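Local coordinates for protein IWS1 (Encephalitozoon cuniculi, PDB 2XPP) that probably acts as a transcription factor that regulates RNA polymerase II transcription, perhaps both during and after TBP recruitment, at residues 89-94 against 128-133. Sequence-based numbering, arbitrary orientation.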
ATOM      1  N   ASP A  89      -4.775  -4.694   6.332  1.00 16.27           N
ATOM      2  CA  ASP A  89      -4.483  -5.671   7.412  1.00 18.96           C
ATOM      3  C   ASP A  89      -3.019  -6.138   7.348  1.00 18.74           C
ATOM      4  O   ASP A  89      -2.349  -6.242   8.416  1.00 18.85           O
ATOM      5  CB  ASP A  89      -5.431  -6.876   7.280  1.00 21.15           C
ATOM      6  CG  ASP A  89      -5.198  -7.957   8.327  1.00 31.50           C
ATOM      7  OD1 ASP A  89      -5.020  -7.635   9.535  1.00 40.38           O
ATOM      8  OD2 ASP A  89      -5.247  -9.153   7.925  1.00 40.55           O
ATOM      9  N   VAL A  90      -2.558  -6.499   6.152  1.00 15.67           N
ATOM     10  CA  VAL A  90      -1.138  -6.844   5.916  1.00 16.36           C
ATOM     11  C   VAL A  90      -0.164  -5.747   6.435  1.00 15.69           C
ATOM     12  O   VAL A  90       0.743  -6.040   7.229  1.00 15.94           O
ATOM     13  CB  VAL A  90      -0.851  -7.156   4.434  1.00 15.40           C
ATOM     14  CG1 VAL A  90       0.678  -7.208   4.130  1.00 17.33           C
ATOM     15  CG2 VAL A  90      -1.489  -8.508   4.056  1.00 18.41           C
ATOM     16  N   LEU A  91      -0.381  -4.516   5.974  1.00 13.99           N
ATOM     17  CA  LEU A  91       0.479  -3.377   6.346  1.00 12.75           C
ATOM     18  C   LEU A  91       0.565  -3.195   7.869  1.00 14.44           C
ATOM     19  O   LEU A  91       1.633  -2.874   8.391  1.00 14.87           O
ATOM     20  CB  LEU A  91      -0.065  -2.112   5.681  1.00 12.21           C
ATOM     21  CG  LEU A  91       0.168  -2.057   4.175  1.00 10.67           C
ATOM     22  CD1 LEU A  91      -0.604  -0.941   3.625  1.00 11.14           C
ATOM     23  CD2 LEU A  91       1.659  -1.887   3.811  1.00 12.11           C
ATOM     24  N   LYS A  92      -0.538  -3.446   8.569  1.00 15.11           N
ATOM     25  CA  LYS A  92      -0.606  -3.241  10.016  1.00 16.96           C
ATOM     26  C   LYS A  92       0.365  -4.178  10.734  1.00 17.39           C
ATOM     27  O   LYS A  92       0.878  -3.861  11.849  1.00 18.92           O
ATOM     28  CB  LYS A  92      -2.034  -3.515  10.535  1.00 19.44           C
ATOM     29  CG  LYS A  92      -2.196  -3.289  11.974  1.00 25.88           C
ATOM     30  CD  LYS A  92      -3.681  -3.352  12.282  1.00 31.42           C
ATOM     31  CE  LYS A  92      -3.961  -4.084  13.561  1.00 36.57           C
ATOM     32  NZ  LYS A  92      -5.444  -4.089  13.770  1.00 39.67           N
ATOM     33  N   THR A  93       0.626  -5.325  10.107  1.00 16.04           N
ATOM     34  CA  THR A  93       1.444  -6.375  10.718  1.00 18.41           C
ATOM     35  C   THR A  93       2.942  -6.196  10.477  1.00 18.28           C
ATOM     36  O   THR A  93       3.739  -6.924  11.078  1.00 20.00           O
ATOM     37  CB  THR A  93       1.079  -7.821  10.248  1.00 18.17           C
ATOM     38  OG1 THR A  93       1.521  -8.047   8.908  1.00 20.12           O
ATOM     39  CG2 THR A  93      -0.435  -8.123  10.377  1.00 21.30           C
ATOM     40  N   MET A  94       3.310  -5.282   9.594  1.00 17.30           N
ATOM     41  CA  MET A  94       4.717  -5.131   9.177  1.00 16.78           C
ATOM     42  C   MET A  94       5.501  -4.113   9.999  1.00 17.59           C
ATOM     43  O   MET A  94       4.950  -3.062  10.392  1.00 17.55           O
ATOM     44  CB  MET A  94       4.751  -4.738   7.689  1.00 16.37           C
ATOM     45  CG  MET A  94       4.360  -5.894   6.830  1.00 17.13           C
ATOM     46  SD  MET A  94       4.219  -5.331   5.131  1.00 18.52           S
ATOM     47  CE  MET A  94       4.500  -6.859   4.269  1.00 22.18           C
ATOM     48  N   LYS A 128      -6.805   5.305   9.074  1.00 15.93           N
ATOM     49  CA  LYS A 128      -6.479   6.360  10.060  1.00 17.62           C
ATOM     50  C   LYS A 128      -5.546   5.798  11.114  1.00 17.83           C
ATOM     51  O   LYS A 128      -4.561   6.434  11.514  1.00 15.72           O
ATOM     52  CB  LYS A 128      -7.734   6.922  10.699  1.00 20.98           C
ATOM     53  CG  LYS A 128      -8.387   7.976   9.853  1.00 26.48           C
ATOM     54  CD  LYS A 128      -9.508   8.693  10.578  1.00 34.38           C
ATOM     55  CE  LYS A 128     -10.172   9.696   9.631  1.00 39.15           C
ATOM     56  NZ  LYS A 128      -9.342  10.962   9.474  1.00 39.65           N
ATOM     57  N   ALA A 129      -5.863   4.589  11.601  1.00 16.17           N
ATOM     58  CA  ALA A 129      -5.034   3.996  12.641  1.00 17.74           C
ATOM     59  C   ALA A 129      -3.604   3.689  12.127  1.00 15.75           C
ATOM     60  O   ALA A 129      -2.585   3.860  12.848  1.00 16.97           O
ATOM     61  CB  ALA A 129      -5.726   2.720  13.153  1.00 16.31           C
ATOM     62  N   LEU A 130      -3.519   3.254  10.876  1.00 16.03           N
ATOM     63  CA  LEU A 130      -2.246   2.963  10.272  1.00 15.26           C
ATOM     64  C   LEU A 130      -1.444   4.280  10.088  1.00 14.73           C
ATOM     65  O   LEU A 130      -0.228   4.328  10.363  1.00 14.40           O
ATOM     66  CB  LEU A 130      -2.503   2.276   8.931  1.00 15.95           C
ATOM     67  CG  LEU A 130      -1.385   1.534   8.277  1.00 19.10           C
ATOM     68  CD1 LEU A 130      -0.721   0.513   9.246  1.00 17.03           C
ATOM     69  CD2 LEU A 130      -1.980   0.778   7.049  1.00 17.78           C
ATOM     70  N   VAL A 131      -2.116   5.356   9.655  1.00 13.60           N
ATOM     71  CA  VAL A 131      -1.444   6.673   9.552  1.00 14.26           C
ATOM     72  C   VAL A 131      -0.953   7.075  10.932  1.00 14.48           C
ATOM     73  O   VAL A 131       0.172   7.559  11.101  1.00 15.65           O
ATOM     74  CB  VAL A 131      -2.378   7.791   8.971  1.00 13.19           C
ATOM     75  CG1 VAL A 131      -1.766   9.217   9.078  1.00 16.55           C
ATOM     76  CG2 VAL A 131      -2.724   7.513   7.542  1.00 13.56           C
ATOM     77  N   GLN A 132      -1.785   6.909  11.964  1.00 13.52           N
ATOM     78  CA  GLN A 132      -1.343   7.321  13.290  1.00 16.09           C
ATOM     79  C   GLN A 132      -0.158   6.489  13.779  1.00 17.04           C
ATOM     80  O   GLN A 132       0.681   7.022  14.476  1.00 18.18           O
ATOM     81  CB  GLN A 132      -2.504   7.279  14.305  1.00 17.73           C
ATOM     82  CG  GLN A 132      -3.519   8.400  13.959  1.00 22.12           C
ATOM     83  CD  GLN A 132      -2.835   9.762  13.590  1.00 22.87           C
ATOM     84  OE1 GLN A 132      -2.834  10.161  12.415  1.00 23.73           O
ATOM     85  NE2 GLN A 132      -2.259  10.440  14.589  1.00 25.89           N
ATOM     86  N   LYS A 133      -0.124   5.201  13.438  1.00 15.36           N
ATOM     87  CA  LYS A 133       1.005   4.333  13.810  1.00 17.03           C
ATOM     88  C   LYS A 133       2.291   4.804  13.137  1.00 16.66           C
ATOM     89  O   LYS A 133       3.343   4.985  13.801  1.00 17.36           O
ATOM     90  CB  LYS A 133       0.741   2.899  13.349  1.00 16.93           C
ATOM     91  CG  LYS A 133       1.890   1.911  13.727  1.00 20.02           C
ATOM     92  CD  LYS A 133       1.511   0.480  13.277  1.00 22.44           C
ATOM     93  CE  LYS A 133       2.637  -0.494  13.563  1.00 25.14           C
ATOM     94  NZ  LYS A 133       2.176  -1.834  13.080  1.00 23.47           N
TER
HETATM   95  O   HOH W   1       2.830  -1.091  10.131  1.00 16.68           O
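Leu91, on the last turns of helix 81-92, meets Leu130 of helix 121-138 with the two side chains crossing at about a right angle. Its CB lies 3.7 Å from CD2 of Leu130, and its side chain also packs against Leu63, Ile66 and Leu70 of helix 62-70 and Val110 of helix 106-115. Leu130 touches Val110 too, and a forked apolar side chain suits such a buried place between helices. At Lys92 it is the backbone that is met: CD1 of Leu130 rests 3.8 Å from Lys92 CA. With CG anti to its backbone N (chi1 -163°) and CB already pointing toward the other helix, Leu130 reaches across, and its two methyls meet neighbouring residues. The aliphatic start of Lys92 borders this contact, while its long chain carries the amine away from it. This is packing within the helical bundle of the TFIIS N-terminal domain, joining helix 121-138 to the C-terminal end of helix 81-92. Lys133, fully extended, places NZ 2.7 Å from the carbonyl O of Lys92 at this end, where the helix dipole would probably favour its positive charge. Thr93 points away from the other helix, and its hydroxyl, on a side chain short enough to reach the carbonyl three residues earlier, turns back to its own chain: OG1 hydrogen-bonds Val90 O at 2.7 Å, in the carbonyl plane and on a lone pair; Thr93 N binds the same oxygen. Past it, the long, flexible side chain of Met94 leads away to pack on Ile66, but its carbonyl O receives a hydrogen bond from a water, which also donates to Leu91 O and accepts from Lys133 NZ at 3.1 Å.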